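Carbohydrate binding family 6 (PDB 5A8C) is a five-bladed beta-propeller alpha-L-arabinofuranosidase of glycoside hydrolase family 43 that probably releases terminal arabinofuranose from arabinose-bearing plant polysaccharides. Local coordinates at residues G47-Y52 with D77-W82; N110-L115 with V126-S131; S264-H269 with V281-T286. One frame throughout, in Å; residues are numbered along the deposited sequence.

Interaction 1 (G47-Y52 with D77-W82)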
# COMPACT_ATOMS: atom_id res chain seq x y z
N GLY A 47 -14.54 -14.35 -4.01
CA GLY A 47 -15.68 -13.63 -3.54
C GLY A 47 -15.46 -12.79 -2.31
O GLY A 47 -16.41 -12.16 -1.87
N ARG A 48 -14.25 -12.80 -1.75
CA ARG A 48 -13.93 -12.03 -0.56
C ARG A 48 -12.95 -10.92 -0.91
O ARG A 48 -12.08 -11.05 -1.78
CB ARG A 48 -13.27 -12.93 0.49
CG ARG A 48 -14.20 -14.03 1.00
CD ARG A 48 -13.59 -14.82 2.14
NE ARG A 48 -13.54 -14.06 3.37
CZ ARG A 48 -14.57 -13.92 4.20
NH1 ARG A 48 -15.76 -14.46 3.97
NH2 ARG A 48 -14.39 -13.17 5.27
N LEU A 49 -13.05 -9.84 -0.14
CA LEU A 49 -12.09 -8.73 -0.16
C LEU A 49 -11.15 -8.91 1.02
O LEU A 49 -11.60 -8.92 2.17
CB LEU A 49 -12.84 -7.42 -0.07
CG LEU A 49 -11.96 -6.15 -0.05
CD1 LEU A 49 -11.15 -6.00 -1.30
CD2 LEU A 49 -12.81 -4.92 0.19
N TYR A 50 -9.87 -9.11 0.72
CA TYR A 50 -8.81 -9.27 1.71
C TYR A 50 -8.04 -7.97 1.77
O TYR A 50 -7.62 -7.42 0.76
CB TYR A 50 -7.85 -10.41 1.33
CG TYR A 50 -8.45 -11.78 1.36
CD1 TYR A 50 -9.15 -12.28 0.29
CD2 TYR A 50 -8.28 -12.58 2.47
CE1 TYR A 50 -9.73 -13.55 0.35
CE2 TYR A 50 -8.86 -13.85 2.57
CZ TYR A 50 -9.59 -14.32 1.49
OH TYR A 50 -10.16 -15.59 1.53
N ILE A 51 -7.78 -7.52 3.02
CA ILE A 51 -6.95 -6.32 3.27
C ILE A 51 -5.75 -6.73 4.11
O ILE A 51 -5.91 -7.41 5.13
CB ILE A 51 -7.76 -5.22 4.00
CG1 ILE A 51 -9.02 -4.84 3.23
CG2 ILE A 51 -6.87 -3.99 4.15
CD1 ILE A 51 -9.90 -3.83 3.96
N TYR A 52 -4.57 -6.35 3.62
CA TYR A 52 -3.31 -6.62 4.29
C TYR A 52 -2.76 -5.29 4.77
O TYR A 52 -2.72 -4.32 3.99
CB TYR A 52 -2.31 -7.26 3.28
CG TYR A 52 -2.79 -8.56 2.73
CD1 TYR A 52 -3.75 -8.59 1.71
CD2 TYR A 52 -2.37 -9.77 3.22
CE1 TYR A 52 -4.22 -9.77 1.21
CE2 TYR A 52 -2.83 -10.97 2.73
CZ TYR A 52 -3.78 -10.97 1.73
OH TYR A 52 -4.29 -12.13 1.19
N ASP A 77 -16.81 -10.95 3.07
CA ASP A 77 -17.62 -11.25 1.88
C ASP A 77 -18.84 -10.39 1.76
O ASP A 77 -19.62 -10.60 0.83
CB ASP A 77 -18.00 -12.72 1.72
CG ASP A 77 -19.04 -13.18 2.65
OD1 ASP A 77 -19.46 -12.38 3.49
OD2 ASP A 77 -19.46 -14.36 2.47
N ASP A 78 -19.01 -9.43 2.64
CA ASP A 78 -20.24 -8.66 2.68
C ASP A 78 -20.06 -7.20 3.04
O ASP A 78 -21.05 -6.46 3.09
CB ASP A 78 -21.32 -9.31 3.61
CG ASP A 78 -20.96 -9.31 5.06
OD1 ASP A 78 -19.87 -8.84 5.44
OD2 ASP A 78 -21.78 -9.79 5.85
N LEU A 79 -18.81 -6.76 3.28
CA LEU A 79 -18.54 -5.43 3.70
C LEU A 79 -19.24 -5.04 5.03
O LEU A 79 -19.42 -3.85 5.28
CB LEU A 79 -18.83 -4.40 2.58
CG LEU A 79 -17.95 -4.52 1.31
CD1 LEU A 79 -18.56 -3.74 0.16
CD2 LEU A 79 -16.53 -4.09 1.54
N LYS A 80 -19.51 -6.05 5.85
CA LYS A 80 -20.13 -5.87 7.16
C LYS A 80 -19.39 -6.63 8.23
O LYS A 80 -19.12 -6.06 9.33
CB LYS A 80 -21.61 -6.22 7.11
CG LYS A 80 -22.45 -5.37 6.16
CD LYS A 80 -23.91 -5.81 6.04
CE LYS A 80 -24.63 -5.06 4.92
NZ LYS A 80 -24.05 -5.36 3.57
N ASN A 81 -19.16 -7.93 8.01
CA ASN A 81 -18.48 -8.80 8.96
C ASN A 81 -17.06 -8.93 8.47
O ASN A 81 -16.85 -9.45 7.36
CB ASN A 81 -19.20 -10.17 9.07
CG ASN A 81 -18.71 -10.98 10.28
OD1 ASN A 81 -17.57 -10.94 10.64
ND2 ASN A 81 -19.60 -11.75 10.89
N TRP A 82 -16.11 -8.50 9.29
CA TRP A 82 -14.70 -8.62 8.99
C TRP A 82 -14.09 -9.74 9.80
O TRP A 82 -14.19 -9.72 11.05
CB TRP A 82 -13.99 -7.27 9.26
CG TRP A 82 -14.44 -6.20 8.32
CD1 TRP A 82 -15.44 -5.33 8.49
CD2 TRP A 82 -13.92 -5.95 7.00
NE1 TRP A 82 -15.61 -4.56 7.38
CE2 TRP A 82 -14.65 -4.88 6.46
CE3 TRP A 82 -12.85 -6.49 6.26
CZ2 TRP A 82 -14.38 -4.35 5.17
CZ3 TRP A 82 -12.59 -5.97 4.99
CH2 TRP A 82 -13.35 -4.91 4.48
O HOH W 1 -16.79 -16.17 1.82
O HOH W 2 -16.08 -12.19 7.36
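Ile51 and Trp82 meet obliquely: the CD1 methyl of Ile51 lies 3.6 Å from CZ3 on the six-membered ring. The isoleucine reaches that far because CD1 continues CG1 in an extended line (chi2 176°). Two residues earlier on the same strand face, Leu49 CD2 meets Leu79 CD2 at 4.0 Å, so two aliphatic residues greet the apolar side of the loop. Just before Leu49, Arg48 meets the polar side of the loop. Its guanidinium has the backbone N of Asp77 over one face, while NH1 and Asp77 OD2, 4.0 Å apart, form a long salt bridge. A water bridges the pair, accepting from NH1 and donating to OD2. Another accepts from Arg48 NH2 and donates to Asn81 O, 2.8 Å away. Ser75 OG also bonds NH2, steadying the arginine. In the second shell, Asp78 OD1 receives the backbone N of both Lys80 and Asn81; the bond from Lys80 N closes an Asx turn and that from Asn81 N an Asx motif, with Leu79 at positive phi (59°). Strand 48-56 runs between strands 36-45 and 70-76 of a four-stranded propeller blade, and 77-82 leads to outer strand 83-90; Leu49 and Leu79 touch Tyr274 of strand 270-274.

Interaction 2 (N110-L115 with V126-S131)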
# COMPACT_ATOMS: atom_id res chain seq x y z
N ASN A 110 -0.98 -16.50 -10.98
CA ASN A 110 -0.47 -17.88 -11.01
C ASN A 110 -1.12 -18.73 -9.95
O ASN A 110 -0.51 -19.72 -9.54
CB ASN A 110 1.09 -17.97 -10.84
CG ASN A 110 1.86 -16.98 -11.72
OD1 ASN A 110 1.50 -16.83 -12.91
ND2 ASN A 110 2.91 -16.31 -11.16
N ASN A 111 -2.31 -18.38 -9.52
CA ASN A 111 -2.99 -19.06 -8.44
C ASN A 111 -2.16 -19.08 -7.14
O ASN A 111 -2.32 -19.97 -6.29
CB ASN A 111 -3.41 -20.47 -8.80
CG ASN A 111 -4.50 -21.00 -7.93
OD1 ASN A 111 -5.39 -20.27 -7.48
ND2 ASN A 111 -4.45 -22.27 -7.71
N LYS A 112 -1.38 -18.03 -6.93
CA LYS A 112 -0.58 -17.81 -5.73
C LYS A 112 -0.75 -16.36 -5.31
O LYS A 112 -1.24 -15.51 -6.06
CB LYS A 112 0.91 -18.13 -5.97
CG LYS A 112 1.16 -19.61 -6.25
CD LYS A 112 2.63 -19.95 -6.55
CE LYS A 112 2.67 -21.26 -7.32
NZ LYS A 112 2.09 -21.10 -8.67
N PHE A 113 -0.30 -16.08 -4.10
CA PHE A 113 -0.38 -14.77 -3.51
C PHE A 113 1.04 -14.26 -3.24
O PHE A 113 1.85 -14.96 -2.64
CB PHE A 113 -1.17 -14.81 -2.19
CG PHE A 113 -2.60 -15.24 -2.41
CD1 PHE A 113 -2.91 -16.58 -2.51
CD2 PHE A 113 -3.57 -14.31 -2.64
CE1 PHE A 113 -4.20 -17.00 -2.81
CE2 PHE A 113 -4.88 -14.72 -2.93
CZ PHE A 113 -5.16 -16.08 -3.04
N TYR A 114 1.30 -13.05 -3.74
CA TYR A 114 2.61 -12.42 -3.63
C TYR A 114 2.44 -11.16 -2.81
O TYR A 114 1.63 -10.28 -3.15
CB TYR A 114 3.15 -12.06 -5.05
CG TYR A 114 3.31 -13.29 -5.87
CD1 TYR A 114 4.48 -14.05 -5.80
CD2 TYR A 114 2.30 -13.75 -6.72
CE1 TYR A 114 4.61 -15.23 -6.49
CE2 TYR A 114 2.44 -14.93 -7.43
CZ TYR A 114 3.62 -15.65 -7.34
OH TYR A 114 3.72 -16.78 -8.11
N LEU A 115 3.16 -11.10 -1.70
CA LEU A 115 3.07 -10.05 -0.70
C LEU A 115 4.42 -9.35 -0.64
O LEU A 115 5.38 -9.90 -0.13
CB LEU A 115 2.70 -10.70 0.63
CG LEU A 115 2.42 -9.79 1.80
CD1 LEU A 115 1.14 -8.97 1.57
CD2 LEU A 115 2.23 -10.63 3.08
N VAL A 126 9.73 -9.97 -1.20
CA VAL A 126 8.52 -10.65 -1.67
C VAL A 126 8.33 -11.92 -0.87
O VAL A 126 9.24 -12.71 -0.68
CB VAL A 126 8.58 -10.97 -3.17
CG1 VAL A 126 9.79 -11.84 -3.54
CG2 VAL A 126 7.27 -11.63 -3.63
N ALA A 127 7.11 -12.12 -0.37
CA ALA A 127 6.73 -13.36 0.30
C ALA A 127 5.57 -13.99 -0.44
O ALA A 127 4.76 -13.30 -1.08
CB ALA A 127 6.38 -13.08 1.75
N VAL A 128 5.51 -15.33 -0.42
CA VAL A 128 4.61 -16.07 -1.28
C VAL A 128 3.81 -17.05 -0.43
O VAL A 128 4.32 -17.64 0.51
CB VAL A 128 5.43 -16.84 -2.37
CG1 VAL A 128 4.52 -17.53 -3.37
CG2 VAL A 128 6.40 -15.90 -3.09
N SER A 129 2.57 -17.28 -0.86
CA SER A 129 1.73 -18.33 -0.28
C SER A 129 0.77 -18.83 -1.32
O SER A 129 0.34 -18.11 -2.20
CB SER A 129 0.93 -17.80 0.91
OG SER A 129 0.21 -18.87 1.56
N ASP A 130 0.35 -20.09 -1.16
CA ASP A 130 -0.79 -20.60 -1.96
C ASP A 130 -2.14 -20.19 -1.38
O ASP A 130 -3.14 -20.39 -2.03
CB ASP A 130 -0.75 -22.13 -2.04
CG ASP A 130 0.42 -22.69 -2.73
OD1 ASP A 130 1.04 -22.07 -3.53
OD2 ASP A 130 0.63 -23.92 -2.53
N SER A 131 -2.14 -19.64 -0.18
CA SER A 131 -3.37 -19.23 0.51
C SER A 131 -3.34 -17.74 0.74
O SER A 131 -2.29 -17.18 1.05
CB SER A 131 -3.41 -19.87 1.88
OG SER A 131 -4.40 -19.31 2.72
O HOH W 3 -3.97 -21.13 -4.52
O HOH W 4 -1.03 -22.48 -6.13
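Phe113 turns its ring edge toward the end of the partner strand, with Ser129 O and Asp130 O near the ring plane; CE1 is 3.6 Å from Asp130 O. Such carbonyls suit the weakly positive C-H rim of a phenyl ring. Outside the hairpin, the ring stacks with Tyr108 and meets Tyr45 edge-to-face. Tyr114, on the other sheet face, has Val126 CG2 at its edge, while Val128 CG2 comes in obliquely, 3.8 Å from CD1. Val128 runs alongside Tyr114 in the same direction, a fit for a branched residue since both its methyls touch the tyrosine ring. The phenol OH then receives Asn110 ND2 at 3.2 Å, an almost straight bond (178°) in the amide plane.

Between these two rings, which lie on opposite faces, runs an antiparallel ladder. Phe113 with Ser129 and Leu115 with Ala127 are hydrogen-bonded pairs, the tightest links including Leu115 N to Ala127 O at 2.8 Å; Tyr114 with Val128 is the non-hydrogen-bonded pair between. At the solvent end, Lys112 CG lies 3.7 Å from Asp130 OD1, the two chains running alongside each other. The lysine bends at its last torsion (chi4 68°); NZ bonds Asn110 O and stays 5.3 Å from Asp130 OD1. Water joins Asn111 O to Asp130 O. Ser129 OG takes Ser131 N in an ST turn as the strand ends, and Pro135 O is a further partner of that hydroxyl.

This hairpin of strands 112-118 and 124-129 makes two of the three strands of its sheet, strand 104-109 pairing on the far side of 112-118. Leu115 and Ala127 touch Phe89 of strand 83-90, and Tyr114 rests on Met194.

Interaction 3 (S264-H269 with V281-T286). With CA (calcium ion), chain B.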
# COMPACT_ATOMS: atom_id res chain seq x y z
N SER A 264 -2.84 15.11 11.69
CA SER A 264 -1.95 15.72 10.68
C SER A 264 -0.74 14.86 10.38
O SER A 264 0.33 15.35 10.05
CB SER A 264 -1.53 17.13 11.08
OG SER A 264 -2.69 17.93 11.26
N ASN A 265 -0.93 13.53 10.42
CA ASN A 265 0.16 12.60 10.23
C ASN A 265 0.02 11.84 8.91
O ASN A 265 -0.68 12.28 8.00
CB ASN A 265 0.31 11.71 11.46
CG ASN A 265 1.78 11.32 11.72
OD1 ASN A 265 2.45 10.62 10.89
ND2 ASN A 265 2.28 11.71 12.85
N ASN A 266 0.74 10.74 8.76
CA ASN A 266 0.80 10.10 7.47
C ASN A 266 -0.52 9.51 7.03
O ASN A 266 -1.45 9.23 7.80
CB ASN A 266 1.96 9.11 7.39
CG ASN A 266 1.98 8.08 8.49
OD1 ASN A 266 0.92 7.66 9.00
ND2 ASN A 266 3.17 7.71 8.93
N ASN A 267 -0.59 9.30 5.71
CA ASN A 267 -1.81 8.99 4.97
C ASN A 267 -1.42 7.95 3.92
O ASN A 267 -0.44 8.21 3.20
CB ASN A 267 -2.32 10.31 4.35
CG ASN A 267 -3.75 10.34 3.88
OD1 ASN A 267 -4.48 9.34 3.86
ND2 ASN A 267 -4.19 11.55 3.49
N HIS A 268 -2.05 6.77 3.87
CA HIS A 268 -1.58 5.70 2.99
C HIS A 268 -2.78 4.88 2.56
O HIS A 268 -3.64 4.56 3.35
CB HIS A 268 -0.60 4.82 3.75
CG HIS A 268 0.27 3.93 2.87
ND1 HIS A 268 1.64 4.06 2.87
CD2 HIS A 268 -0.01 2.91 2.01
CE1 HIS A 268 2.12 3.14 2.02
NE2 HIS A 268 1.16 2.46 1.46
N HIS A 269 -2.84 4.56 1.29
CA HIS A 269 -4.05 3.99 0.69
C HIS A 269 -3.80 2.85 -0.28
O HIS A 269 -2.67 2.61 -0.77
CB HIS A 269 -4.67 5.18 -0.17
CG HIS A 269 -3.86 5.43 -1.39
ND1 HIS A 269 -2.51 5.72 -1.34
CD2 HIS A 269 -4.17 5.19 -2.70
CE1 HIS A 269 -2.05 5.67 -2.59
NE2 HIS A 269 -3.04 5.41 -3.44
N VAL A 281 -9.10 1.98 0.47
CA VAL A 281 -8.74 1.56 1.80
C VAL A 281 -7.60 2.47 2.25
O VAL A 281 -6.73 2.82 1.46
CB VAL A 281 -8.38 0.07 1.86
CG1 VAL A 281 -9.62 -0.81 1.67
CG2 VAL A 281 -7.27 -0.36 0.99
N TYR A 282 -7.61 2.85 3.53
CA TYR A 282 -6.64 3.83 4.04
C TYR A 282 -6.50 3.64 5.50
O TYR A 282 -6.98 2.61 6.07
CB TYR A 282 -7.03 5.25 3.60
CG TYR A 282 -8.38 5.71 4.09
CD1 TYR A 282 -9.55 5.38 3.42
CD2 TYR A 282 -8.48 6.53 5.21
CE1 TYR A 282 -10.80 5.84 3.86
CE2 TYR A 282 -9.71 6.98 5.63
CZ TYR A 282 -10.85 6.68 4.93
OH TYR A 282 -12.05 7.19 5.38
N HIS A 283 -5.90 4.57 6.21
CA HIS A 283 -5.84 4.50 7.68
C HIS A 283 -6.10 5.83 8.31
O HIS A 283 -5.94 6.92 7.74
CB HIS A 283 -4.49 3.88 8.19
CG HIS A 283 -3.27 4.70 7.93
ND1 HIS A 283 -2.19 4.18 7.27
CD2 HIS A 283 -2.97 5.97 8.32
CE1 HIS A 283 -1.29 5.12 7.23
NE2 HIS A 283 -1.71 6.22 7.84
N ASN A 284 -6.52 5.77 9.60
CA ASN A 284 -6.54 6.94 10.44
C ASN A 284 -6.15 6.51 11.84
O ASN A 284 -5.51 5.47 12.02
CB ASN A 284 -7.86 7.73 10.34
CG ASN A 284 -9.05 7.09 11.00
OD1 ASN A 284 -8.96 5.97 11.50
ND2 ASN A 284 -10.16 7.80 10.97
N ARG A 285 -6.44 7.35 12.83
CA ARG A 285 -6.04 7.12 14.23
C ARG A 285 -7.22 7.22 15.18
O ARG A 285 -7.06 7.63 16.31
CB ARG A 285 -4.87 8.02 14.57
CG ARG A 285 -3.61 7.66 13.79
CD ARG A 285 -2.68 8.85 13.53
NE ARG A 285 -1.35 8.44 13.16
CZ ARG A 285 -0.83 8.40 11.93
NH1 ARG A 285 -1.54 8.67 10.84
NH2 ARG A 285 0.44 8.09 11.81
N THR A 286 -8.42 6.83 14.70
CA THR A 286 -9.61 6.95 15.52
C THR A 286 -9.62 6.00 16.69
O THR A 286 -10.15 6.34 17.78
CB THR A 286 -10.87 6.88 14.69
OG1 THR A 286 -11.94 7.51 15.42
CG2 THR A 286 -11.23 5.52 14.30
CA CA B . 1.12 0.83 -0.42
O HOH W 5 -4.53 7.07 5.38
O HOH W 6 0.01 2.74 -1.53
O HOH W 7 3.35 -0.19 -0.10
O HOH W 8 0.83 -0.64 1.49
O HOH W 9 2.80 1.90 -1.84
O HOH W 10 1.08 -0.73 -2.21
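Asn266 OD1 is gripped by Arg285 through both terminal nitrogens, NH2 at 2.9 Å and NH1 at 3.2 Å, which approach from one face of its amide. His283 NE2 adds a weak bond to the same oxygen. With chi1 at 54°, CG sits between the backbone N and carbonyl carbon, which swings OD1 close to the residue's own O; Arg285 NH1 and His283 NE2 can therefore reach both acceptors, NE2 lying 3.0 Å from Asn266 O. Asparagine suits the place by setting two carbonyl oxygens before a fan of donors. Asn265 CB covers the centre of the guanidinium, and Arg285 is further tied to Asn262, Pro295 and Val296. Behind His283, ND1 bonds Asp39 N, which holds the ring's rotation.

The strand 277-284 belongs to the last sheet of the five-bladed propeller, and 264-269, in the loop leading into the sheet, runs roughly antiparallel to 281-285 toward the metal. There His268 NE2 binds calcium at 2.5 Å alongside five waters and one further ligand from elsewhere, and its ND1 bonds a Tris molecule, probably from the crystallisation liquor, which may mark the substrate pocket. His268 CB packs 3.6 Å from His283 CE1. One of these five waters also donates to His269 O. A separate water accepts from His268 N and His283 N and donates to Asn267 OD1, 2.7 Å away; the Asn267 amide is also tied to Ser235.

In the fold
Along the chain the contacts come in series. Interaction 1 belongs to the first propeller blade, interaction 2 to the second sheet (104-129), and interaction 3 to the last sheet (270-306) with its entering loop. Centres lie 18 Å (1 and 2), 19 Å (1 and 3) and 26 Å (2 and 3) apart. Interaction 1 touches both others: Tyr52 CD2 lies 4.0 Å from Leu115 CD1, and Ile51 CD1 lies 3.8 Å from Val281 CG1. Interactions 2 and 3 sit on opposite sides of the chain's centre. The first blade thus adjoins the second and the last, as closing the ring requires, and the calcium lies about 10 Å from the side chains of Ile51 and Leu115.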